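Local coordinates for protein proteinase K (Serratia sp., PDB 2B6N) that is a calcium-binding, proteinase K-like serine endopeptidase of the subtilase family that hydrolyses peptide bonds in proteins, probably through a Ser-His-Asp charge relay, at residues Ala142-Val147 and Arg171-Ile176; Thr34-Asp39 and Ile114-Asn119; Asn159-Ala164 and Ser191-Cys196; Asp27-Gly32 and Tyr237-Pro242. All blocks are in the same frame, centred on the assembly; numbering follows the deposited sequence.

Contact 1: residues Ala142-Val147 and Arg171-Ile176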
# COMPACT_ATOMS: atom_id res chain seq x y z
N ALA A 142 -8.47 -13.06 -9.73
CA ALA A 142 -8.08 -13.47 -8.39
C ALA A 142 -8.26 -12.30 -7.42
O ALA A 142 -8.72 -12.49 -6.30
CB ALA A 142 -6.64 -14.01 -8.35
N VAL A 143 -7.88 -11.09 -7.86
CA VAL A 143 -8.06 -9.88 -7.03
C VAL A 143 -9.55 -9.61 -6.77
O VAL A 143 -9.96 -9.41 -5.62
CB VAL A 143 -7.41 -8.62 -7.67
CG1 VAL A 143 -7.81 -7.35 -6.87
CG2 VAL A 143 -5.90 -8.76 -7.69
N ASN A 144 -10.33 -9.59 -7.83
CA ASN A 144 -11.76 -9.29 -7.74
C ASN A 144 -12.48 -10.32 -6.84
O ASN A 144 -13.33 -9.95 -6.03
CB ASN A 144 -12.41 -9.24 -9.13
CG ASN A 144 -12.00 -8.02 -9.94
OD1 ASN A 144 -11.59 -7.00 -9.40
ND2 ASN A 144 -12.12 -8.14 -11.25
N ALA A 145 -12.09 -11.60 -6.95
CA ALA A 145 -12.64 -12.64 -6.10
C ALA A 145 -12.27 -12.46 -4.62
O ALA A 145 -13.12 -12.65 -3.74
CB ALA A 145 -12.21 -14.06 -6.60
N ALA A 146 -11.01 -12.08 -4.33
CA ALA A 146 -10.59 -11.84 -2.94
C ALA A 146 -11.34 -10.66 -2.33
O ALA A 146 -11.71 -10.69 -1.15
CB ALA A 146 -9.06 -11.63 -2.85
N VAL A 147 -11.58 -9.64 -3.15
CA VAL A 147 -12.36 -8.47 -2.73
C VAL A 147 -13.83 -8.86 -2.47
O VAL A 147 -14.41 -8.44 -1.47
CB VAL A 147 -12.24 -7.30 -3.74
CG1 VAL A 147 -13.16 -6.15 -3.35
CG2 VAL A 147 -10.77 -6.80 -3.78
N ARG A 171 -5.45 -2.53 -13.35
CA ARG A 171 -6.72 -2.32 -14.07
C ARG A 171 -7.88 -3.06 -13.44
O ARG A 171 -9.05 -2.82 -13.81
CB ARG A 171 -6.55 -2.75 -15.54
CG ARG A 171 -6.52 -4.26 -15.71
CD ARG A 171 -6.28 -4.70 -17.18
NE ARG A 171 -6.69 -6.10 -17.31
CZ ARG A 171 -7.02 -6.74 -18.44
NH1 ARG A 171 -7.03 -6.13 -19.61
NH2 ARG A 171 -7.36 -8.02 -18.37
N ALA A 172 -7.59 -3.98 -12.50
CA ALA A 172 -8.63 -4.83 -11.92
C ALA A 172 -9.75 -3.94 -11.35
O ALA A 172 -9.49 -3.04 -10.56
CB ALA A 172 -8.08 -5.75 -10.83
N ALA A 173 -10.99 -4.22 -11.76
CA ALA A 173 -12.14 -3.35 -11.41
C ALA A 173 -12.25 -3.03 -9.93
O ALA A 173 -12.51 -1.88 -9.55
CB ALA A 173 -13.43 -4.00 -11.88
N ASP A 174 -12.08 -4.04 -9.09
CA ASP A 174 -12.35 -3.86 -7.68
C ASP A 174 -11.10 -3.61 -6.82
O ASP A 174 -11.20 -3.53 -5.60
CB ASP A 174 -13.21 -5.00 -7.13
CG ASP A 174 -14.63 -4.93 -7.64
OD1 ASP A 174 -15.10 -3.81 -7.97
OD2 ASP A 174 -15.27 -5.97 -7.74
N ALA A 175 -9.95 -3.50 -7.48
CA ALA A 175 -8.72 -3.03 -6.82
C ALA A 175 -8.85 -1.54 -6.58
O ALA A 175 -9.48 -0.82 -7.38
CB ALA A 175 -7.49 -3.34 -7.67
N ILE A 176 -8.28 -1.06 -5.47
CA ILE A 176 -8.07 0.39 -5.27
C ILE A 176 -6.68 0.66 -5.86
O ILE A 176 -5.67 0.16 -5.34
CB ILE A 176 -8.11 0.80 -3.79
CG1 ILE A 176 -9.50 0.54 -3.20
CG2 ILE A 176 -7.77 2.30 -3.62
CD1 ILE A 176 -9.48 0.40 -1.68
O HOH W 1 -11.57 -6.44 -13.75

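Contact 2: residues Thr34-Asp39 and Ile114-Asn119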
# COMPACT_ATOMS: atom_id res chain seq x y z
N THR A 34 -5.77 -6.48 10.05
CA THR A 34 -4.58 -7.17 9.54
C THR A 34 -4.30 -6.69 8.12
O THR A 34 -5.19 -6.64 7.27
CB THR A 34 -4.77 -8.70 9.56
OG1 THR A 34 -5.02 -9.12 10.90
CG2 THR A 34 -3.49 -9.41 9.08
N ALA A 35 -3.05 -6.32 7.88
CA ALA A 35 -2.62 -5.87 6.57
C ALA A 35 -1.71 -6.93 5.99
O ALA A 35 -0.66 -7.22 6.55
CB ALA A 35 -1.87 -4.54 6.68
N PHE A 36 -2.13 -7.49 4.87
CA PHE A 36 -1.38 -8.51 4.14
C PHE A 36 -0.48 -7.86 3.08
O PHE A 36 -0.96 -7.15 2.19
CB PHE A 36 -2.36 -9.51 3.52
CG PHE A 36 -3.10 -10.33 4.55
CD1 PHE A 36 -4.34 -9.90 5.05
CD2 PHE A 36 -2.54 -11.50 5.04
CE1 PHE A 36 -5.02 -10.66 6.03
CE2 PHE A 36 -3.22 -12.27 6.01
CZ PHE A 36 -4.45 -11.85 6.51
N VAL A 37 0.82 -8.07 3.19
CA VAL A 37 1.77 -7.42 2.30
C VAL A 37 2.24 -8.43 1.28
O VAL A 37 3.04 -9.31 1.60
CB VAL A 37 2.94 -6.82 3.10
CG1 VAL A 37 3.93 -6.11 2.14
CG2 VAL A 37 2.41 -5.84 4.16
N ILE A 38 1.70 -8.34 0.07
CA ILE A 38 2.01 -9.31 -1.00
C ILE A 38 3.18 -8.74 -1.80
O ILE A 38 2.99 -7.79 -2.54
CB ILE A 38 0.77 -9.56 -1.92
CG1 ILE A 38 -0.44 -10.00 -1.07
CG2 ILE A 38 1.13 -10.60 -3.03
CD1 ILE A 38 -1.80 -10.03 -1.82
N ASP A 39 4.38 -9.28 -1.60
CA ASP A 39 5.58 -8.56 -1.99
C ASP A 39 6.79 -9.48 -1.86
O ASP A 39 6.67 -10.72 -2.01
CB ASP A 39 5.72 -7.31 -1.07
CG ASP A 39 6.39 -6.13 -1.75
OD1 ASP A 39 7.60 -6.25 -2.09
OD2 ASP A 39 5.71 -5.08 -1.90
N ILE A 114 -2.47 -14.05 -3.72
CA ILE A 114 -3.80 -13.42 -3.65
C ILE A 114 -4.80 -14.41 -3.04
O ILE A 114 -5.53 -14.08 -2.10
CB ILE A 114 -4.29 -12.97 -5.04
CG1 ILE A 114 -3.39 -11.88 -5.62
CG2 ILE A 114 -5.74 -12.46 -4.96
CD1 ILE A 114 -3.52 -11.67 -7.15
N ASN A 115 -4.81 -15.62 -3.59
CA ASN A 115 -5.73 -16.65 -3.13
C ASN A 115 -5.46 -16.97 -1.68
O ASN A 115 -6.39 -17.16 -0.91
CB ASN A 115 -5.64 -17.92 -3.99
CG ASN A 115 -6.19 -17.73 -5.41
OD1 ASN A 115 -6.97 -16.81 -5.68
ND2 ASN A 115 -5.79 -18.61 -6.32
N TRP A 116 -4.18 -17.03 -1.31
CA TRP A 116 -3.81 -17.32 0.08
C TRP A 116 -4.46 -16.32 1.03
O TRP A 116 -5.03 -16.72 2.05
CB TRP A 116 -2.28 -17.37 0.29
CG TRP A 116 -1.92 -17.88 1.68
CD1 TRP A 116 -1.72 -19.18 2.06
CD2 TRP A 116 -1.80 -17.09 2.86
NE1 TRP A 116 -1.44 -19.24 3.40
CE2 TRP A 116 -1.49 -17.98 3.92
CE3 TRP A 116 -1.90 -15.72 3.13
CZ2 TRP A 116 -1.29 -17.53 5.23
CZ3 TRP A 116 -1.69 -15.27 4.44
CH2 TRP A 116 -1.39 -16.18 5.47
N VAL A 117 -4.36 -15.03 0.71
CA VAL A 117 -5.01 -13.98 1.54
C VAL A 117 -6.53 -14.21 1.62
O VAL A 117 -7.10 -14.18 2.72
CB VAL A 117 -4.70 -12.54 1.03
CG1 VAL A 117 -5.48 -11.48 1.85
CG2 VAL A 117 -3.18 -12.26 1.12
N LYS A 118 -7.17 -14.42 0.46
CA LYS A 118 -8.61 -14.72 0.39
C LYS A 118 -9.00 -15.86 1.34
O LYS A 118 -9.98 -15.77 2.08
CB LYS A 118 -9.03 -15.07 -1.04
CG LYS A 118 -10.52 -15.43 -1.18
CD LYS A 118 -10.89 -15.70 -2.61
CE LYS A 118 -10.35 -17.05 -3.09
NZ LYS A 118 -10.64 -17.24 -4.55
N ASN A 119 -8.21 -16.93 1.31
CA ASN A 119 -8.53 -18.13 2.08
C ASN A 119 -8.17 -18.05 3.55
O ASN A 119 -8.73 -18.79 4.35
CB ASN A 119 -7.94 -19.38 1.41
CG ASN A 119 -8.50 -19.59 0.01
OD1 ASN A 119 -9.66 -19.29 -0.27
ND2 ASN A 119 -7.67 -20.11 -0.88

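Contact 3: residues Asn159-Ala164 and Ser191-Cys196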
# COMPACT_ATOMS: atom_id res chain seq x y z
N ASN A 159 4.86 2.28 -12.63
CA ASN A 159 5.84 3.36 -12.82
C ASN A 159 6.20 3.61 -14.30
O ASN A 159 7.36 3.92 -14.60
CB ASN A 159 7.12 3.05 -12.05
CG ASN A 159 6.87 2.77 -10.57
OD1 ASN A 159 7.55 1.93 -9.95
ND2 ASN A 159 5.87 3.42 -10.02
N ASP A 160 5.22 3.49 -15.18
CA ASP A 160 5.46 3.49 -16.64
C ASP A 160 5.16 4.84 -17.32
O ASP A 160 5.29 4.97 -18.55
CB ASP A 160 4.58 2.40 -17.28
CG ASP A 160 4.73 1.06 -16.59
OD1 ASP A 160 5.77 0.43 -16.85
OD2 ASP A 160 3.84 0.63 -15.80
N ASN A 161 4.77 5.83 -16.53
CA ASN A 161 4.32 7.12 -17.06
C ASN A 161 3.30 6.90 -18.22
O ASN A 161 3.37 7.54 -19.29
CB ASN A 161 5.56 7.93 -17.49
CG ASN A 161 5.22 9.33 -17.97
OD1 ASN A 161 5.93 9.90 -18.82
ND2 ASN A 161 4.15 9.89 -17.44
N SER A 162 2.36 5.98 -17.97
CA SER A 162 1.40 5.54 -18.99
C SER A 162 0.03 5.35 -18.37
O SER A 162 -0.14 5.46 -17.15
CB SER A 162 1.84 4.21 -19.61
OG SER A 162 3.03 4.36 -20.35
N ASN A 163 -0.95 5.05 -19.21
CA ASN A 163 -2.29 4.70 -18.74
C ASN A 163 -2.23 3.41 -17.92
O ASN A 163 -1.90 2.33 -18.45
CB ASN A 163 -3.21 4.55 -19.97
CG ASN A 163 -4.66 4.35 -19.60
OD1 ASN A 163 -4.99 3.83 -18.52
ND2 ASN A 163 -5.55 4.73 -20.51
N ALA A 164 -2.58 3.51 -16.64
CA ALA A 164 -2.54 2.35 -15.72
C ALA A 164 -3.42 1.16 -16.16
O ALA A 164 -3.21 0.03 -15.70
CB ALA A 164 -2.91 2.78 -14.31
N SER A 191 4.66 8.20 -12.56
CA SER A 191 3.37 7.61 -12.15
C SER A 191 2.45 7.32 -13.34
O SER A 191 2.18 8.20 -14.17
CB SER A 191 2.61 8.48 -11.14
OG SER A 191 1.44 7.79 -10.68
N ASN A 192 1.96 6.09 -13.40
CA ASN A 192 0.85 5.80 -14.29
C ASN A 192 -0.36 6.62 -13.86
O ASN A 192 -0.39 7.15 -12.74
CB ASN A 192 0.53 4.30 -14.31
CG ASN A 192 1.58 3.50 -15.06
OD1 ASN A 192 2.44 4.06 -15.74
ND2 ASN A 192 1.52 2.18 -14.93
N TYR A 193 -1.35 6.72 -14.74
CA TYR A 193 -2.41 7.71 -14.60
C TYR A 193 -3.65 7.18 -15.33
O TYR A 193 -3.62 6.09 -15.95
CB TYR A 193 -1.94 9.07 -15.18
CG TYR A 193 -1.49 8.99 -16.61
CD1 TYR A 193 -2.41 8.93 -17.65
CD2 TYR A 193 -0.12 8.96 -16.94
CE1 TYR A 193 -2.01 8.84 -18.98
CE2 TYR A 193 0.29 8.88 -18.28
CZ TYR A 193 -0.67 8.82 -19.28
OH TYR A 193 -0.31 8.73 -20.60
N GLY A 194 -4.74 7.94 -15.22
CA GLY A 194 -5.95 7.68 -16.00
C GLY A 194 -7.11 7.07 -15.20
O GLY A 194 -7.08 7.02 -13.97
N THR A 195 -8.11 6.58 -15.93
CA THR A 195 -9.39 6.18 -15.33
C THR A 195 -9.34 4.94 -14.44
O THR A 195 -10.24 4.72 -13.63
CB THR A 195 -10.48 5.99 -16.41
OG1 THR A 195 -10.09 4.94 -17.29
CG2 THR A 195 -10.68 7.29 -17.20
N CYS A 196 -8.30 4.12 -14.59
CA CYS A 196 -8.14 2.97 -13.70
C CYS A 196 -7.59 3.34 -12.31
O CYS A 196 -7.65 2.52 -11.40
CB CYS A 196 -7.31 1.87 -14.36
SG CYS A 196 -8.22 1.08 -15.72
O HOH W 2 2.08 8.78 -21.22
O HOH W 3 -5.72 4.38 -15.90

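Contact 4: residues Asp27-Gly32 and Tyr237-Pro242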
# COMPACT_ATOMS: atom_id res chain seq x y z
N ASP A 27 -5.97 9.52 15.04
CA ASP A 27 -7.10 9.25 15.93
C ASP A 27 -7.34 7.74 16.07
O ASP A 27 -8.04 7.28 16.99
CB ASP A 27 -8.35 9.91 15.35
CG ASP A 27 -8.20 11.42 15.21
OD1 ASP A 27 -7.89 12.07 16.25
OD2 ASP A 27 -8.31 11.94 14.08
N TYR A 28 -6.76 6.98 15.14
CA TYR A 28 -6.86 5.52 15.12
C TYR A 28 -5.49 5.02 14.76
O TYR A 28 -4.62 5.81 14.37
CB TYR A 28 -7.93 5.07 14.09
CG TYR A 28 -9.28 5.56 14.49
CD1 TYR A 28 -9.78 6.79 14.03
CD2 TYR A 28 -10.04 4.85 15.42
CE1 TYR A 28 -11.01 7.26 14.47
CE2 TYR A 28 -11.24 5.32 15.85
CZ TYR A 28 -11.73 6.51 15.37
OH TYR A 28 -12.95 6.94 15.83
N ASP A 29 -5.28 3.72 14.86
CA ASP A 29 -3.97 3.15 14.60
C ASP A 29 -4.00 1.76 13.94
O ASP A 29 -2.96 1.09 13.85
CB ASP A 29 -3.17 3.10 15.91
CG ASP A 29 -3.84 2.26 16.99
OD1 ASP A 29 -4.80 1.52 16.69
OD2 ASP A 29 -3.39 2.34 18.16
N GLY A 30 -5.17 1.31 13.50
CA GLY A 30 -5.24 0.01 12.81
C GLY A 30 -5.38 -1.18 13.75
O GLY A 30 -5.27 -2.33 13.31
N SER A 31 -5.65 -0.91 15.03
CA SER A 31 -5.95 -1.96 16.01
C SER A 31 -7.06 -2.85 15.48
O SER A 31 -8.05 -2.35 14.92
CB SER A 31 -6.38 -1.35 17.35
OG SER A 31 -5.28 -0.74 18.00
N GLY A 32 -6.86 -4.17 15.62
CA GLY A 32 -7.86 -5.16 15.25
C GLY A 32 -7.96 -5.42 13.77
O GLY A 32 -8.84 -6.18 13.32
N TYR A 237 -9.39 3.25 8.84
CA TYR A 237 -10.85 3.31 8.69
C TYR A 237 -11.51 2.04 9.25
O TYR A 237 -12.60 2.10 9.78
CB TYR A 237 -11.27 3.48 7.23
CG TYR A 237 -10.89 4.79 6.57
CD1 TYR A 237 -11.22 5.01 5.24
CD2 TYR A 237 -10.19 5.80 7.25
CE1 TYR A 237 -10.90 6.20 4.58
CE2 TYR A 237 -9.86 7.02 6.60
CZ TYR A 237 -10.23 7.19 5.26
OH TYR A 237 -9.91 8.33 4.57
N LEU A 238 -10.83 0.90 9.10
CA LEU A 238 -11.37 -0.38 9.58
C LEU A 238 -11.21 -0.56 11.10
O LEU A 238 -11.92 -1.36 11.70
CB LEU A 238 -10.72 -1.53 8.81
CG LEU A 238 -11.27 -1.80 7.39
CD1 LEU A 238 -10.33 -2.73 6.59
CD2 LEU A 238 -12.71 -2.36 7.44
N ASP A 239 -10.27 0.17 11.69
CA ASP A 239 -10.16 0.29 13.15
C ASP A 239 -11.34 1.14 13.65
O ASP A 239 -12.08 0.74 14.56
CB ASP A 239 -8.80 0.94 13.49
CG ASP A 239 -8.59 1.21 14.98
OD1 ASP A 239 -9.46 0.92 15.82
OD2 ASP A 239 -7.50 1.74 15.30
N GLU A 240 -11.52 2.31 13.03
CA GLU A 240 -12.67 3.20 13.30
C GLU A 240 -14.04 2.52 13.12
O GLU A 240 -14.94 2.69 13.96
CB GLU A 240 -12.57 4.43 12.39
CG GLU A 240 -13.70 5.44 12.55
CD GLU A 240 -13.72 6.50 11.45
OE1 GLU A 240 -12.80 6.51 10.61
OE2 GLU A 240 -14.66 7.32 11.43
N ASN A 241 -14.20 1.77 12.03
CA ASN A 241 -15.45 1.08 11.77
C ASN A 241 -15.14 -0.30 11.18
O ASN A 241 -14.99 -0.42 9.98
CB ASN A 241 -16.31 1.90 10.80
CG ASN A 241 -17.68 1.28 10.55
OD1 ASN A 241 -17.98 0.16 10.98
ND2 ASN A 241 -18.53 2.02 9.84
N PRO A 242 -15.06 -1.35 12.03
CA PRO A 242 -14.76 -2.71 11.53
C PRO A 242 -15.87 -3.35 10.70
O PRO A 242 -15.68 -4.46 10.19
CB PRO A 242 -14.49 -3.52 12.81
CG PRO A 242 -15.12 -2.76 13.92
CD PRO A 242 -15.21 -1.30 13.49
O HOH W 4 -10.88 -3.16 13.92

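Contact 1: residues Ala142-Val147 and Arg171-Ile176
The side chain of Asn144 lies over the turn formed by Ala172 to Ala175 and crosses the side chain of Asp174 at about a right angle, amide and carboxylate planes 66° apart. Asn144 OD1 accepts a hydrogen bond from Asp174 N at 3.0 Å, the donor tilted 30° from the carbonyl plane. The other branch of the amide works through water: Asn144 ND2 donates to a water at 3.1 Å, and the same water accepts from Ala173 N, so one amide serves Asp174 N directly and Ala173 N through the water. The turn is type I, closed by Ala175 N on Ala172 O, and it leads into strand 176-181 of the central parallel sheet of the subtilase fold; Asn144, Val143 and Val147 belong to helix 137-148, which packs on that sheet. One residue before Asn144 on the helix, Val143 places CG1 anti to the backbone N (chi1 172°), where it meets Ala175 CB at 4.1 Å and, a little farther off, Ala172 CB. One helical turn on, Val147 approaches Asp174 with both methyls, CG1 lying 4.0 Å from Asp174 CB and CG2 3.8 Å from Asp174 O. Pro246 and Phe153 also touch Val147, and Ile114 touches Val143.

Contact 2: residues Thr34-Asp39 and Ile114-Asn119
With CG beside the backbone N (chi1 -67°), the Phe36 ring leans from strand 34-39 toward helix 107-120, where Val117 holds CG1 anti to its own nitrogen (chi1 176°) and sets that methyl over one ring face. Val117 CG1 stands 4.1 Å from the centroid of the Phe36 ring, a CH-pi contact, and comes closest at Phe36 CD1. The second methyl, Val117 CG2, reaches back to Phe36 CB at 3.7 Å and to Ile38 CD1 at 3.9 Å, so this one valine touches two residues of the strand. Trp116 CZ3 meets Phe36 CE2 at 3.7 Å, oblique to the ring, the two side chains crossing at about a right angle. Thr34 CG2 lies over the opposite face of the phenylalanine ring from Val117, toward the rim. Farther along, Ile38 CD1 lies 4.3 Å from Ile114 CA, against the helix backbone. The contact is buried and apolar, with Val94 and Ala125 of the two adjoining strands also touching Phe36. Strand and helix segments run nearly antiparallel, at 166°, their axes 9.9 Å apart, as expected where a helix covers a parallel sheet in an alpha/beta subtilase fold; the strand ends at Asp39, the predicted charge-relay aspartate, which is hydrogen-bonded to His72.

Contact 3: residues Asn159-Ala164 and Ser191-Cys196
The two loops run side by side in the same direction and share a single beta bridge, Asn163 with Tyr193, in which Tyr193 N donates to Ser162 O at 3.0 Å and Ala164 N to Tyr193 O at 2.9 Å. They follow strands 152-156 and 176-181, neighbours in the parallel sheet of the subtilase fold, and a disulfide from Cys196 to Cys165 ties them a second time. The buried side chain of Asn192 is gripped by the 159-164 loop. Asn192 OD1 accepts from Ser162 N at 2.9 Å, with the donor above the carbonyl plane, and weakly from Asp160 N. On the other branch, Asn192 ND2 donates to Asp160 OD2 at 2.9 Å, meeting its anti lone pair; carboxylate and amide are nearly coplanar, 24° apart. Ala157 O is a further acceptor for ND2, so the amide is held from both ends and its rotation is fixed. Ser162 OG donates back to Asp160 O from above the carbonyl plane. Tyr193 has CG between the backbone N and the carbonyl carbon (chi1 56°), folding the ring over the first loop: Ser162 O and Asn163 N lie over one face, while Asn161 O sits at the edge, 3.5 Å from Tyr193 CE2. The 159-164 segment begins near the predicted catalytic Ser224; Asn159 packs on a bound peptide and, as in other subtilases, probably belongs to the oxyanion hole. At the far end, one water donates to both Asn163 OD1 and Tyr193 O and accepts from Cys196 N at 2.9 Å; Asn163 OD1 also accepts from Cys165 N.

Contact 4: residues Asp27-Gly32 and Tyr237-Pro242
At the surface of the subtilase domain, the C-terminal end of helix 223-240, the helix whose first turn carries the predicted catalytic Ser224, is fastened to the loop leading into strand 34-39, and that loop contains an Asx turn. Asp239 is the link between the two. With CG anti to the backbone N (chi1 176°), its carboxylate extends into the bend, and Asp239 OD2 gathers three consecutive backbone N-H groups: Asp29 N at 3.0 Å in a nearly straight bond, and Gly30 N and Ser31 N in weak ones. Ser31 N is shared, its stronger bond going to Asp29 OD1 at 3.1 Å, which makes the Asx turn. Asp29 OD1 and Asp239 OD2, two acceptors with like charge, lie 3.0 Å apart; the three N-H groups at Asp239 OD2, one of them shared with Asp29 OD1, would be expected to offset part of the repulsion. The backbone at Gly30, with positive phi, suits a residue without a side chain. Before the turn, Tyr28 lays its ring against the helix end. Glu240 CB stands over the ring centre, 3.7 Å from the Tyr28 centroid and 7° off the normal, a CH-pi contact. Glu240 CG continues over the same ring, 3.6 Å from Tyr28 CZ, and the Glu240 carboxylate, 13° from the plane of the Tyr28 ring, forms a salt bridge with Arg256. Tyr28 CB also packs against Asp239 OD2. After the turn, one water donates to Ser31 O at 3.1 Å and to Leu238 O at 3.0 Å.

Overall arrangement
From the N terminus, residues 27-32 open the longest loop, closed by contact 4 only at 237-242, which joins the loop before strand 34-39 to the end of helix 223-240; the other three contacts are nested inside it. Strand 34-39 meets helix 107-120 in contact 2, which closes before contact 1 opens. Contacts 1 and 3 cross, their segments alternating, and touch where Arg171 packs on Cys196; contact 3 joins the loops after strands 152-156 and 176-181. Contact 1 also touches contact 2, through Ala142 and Val143 on Ile114, joining neighbouring helices over the sheet. Contacts 3 and 4 lie on opposite sides of the chain's centre, their centres about 30 Å apart.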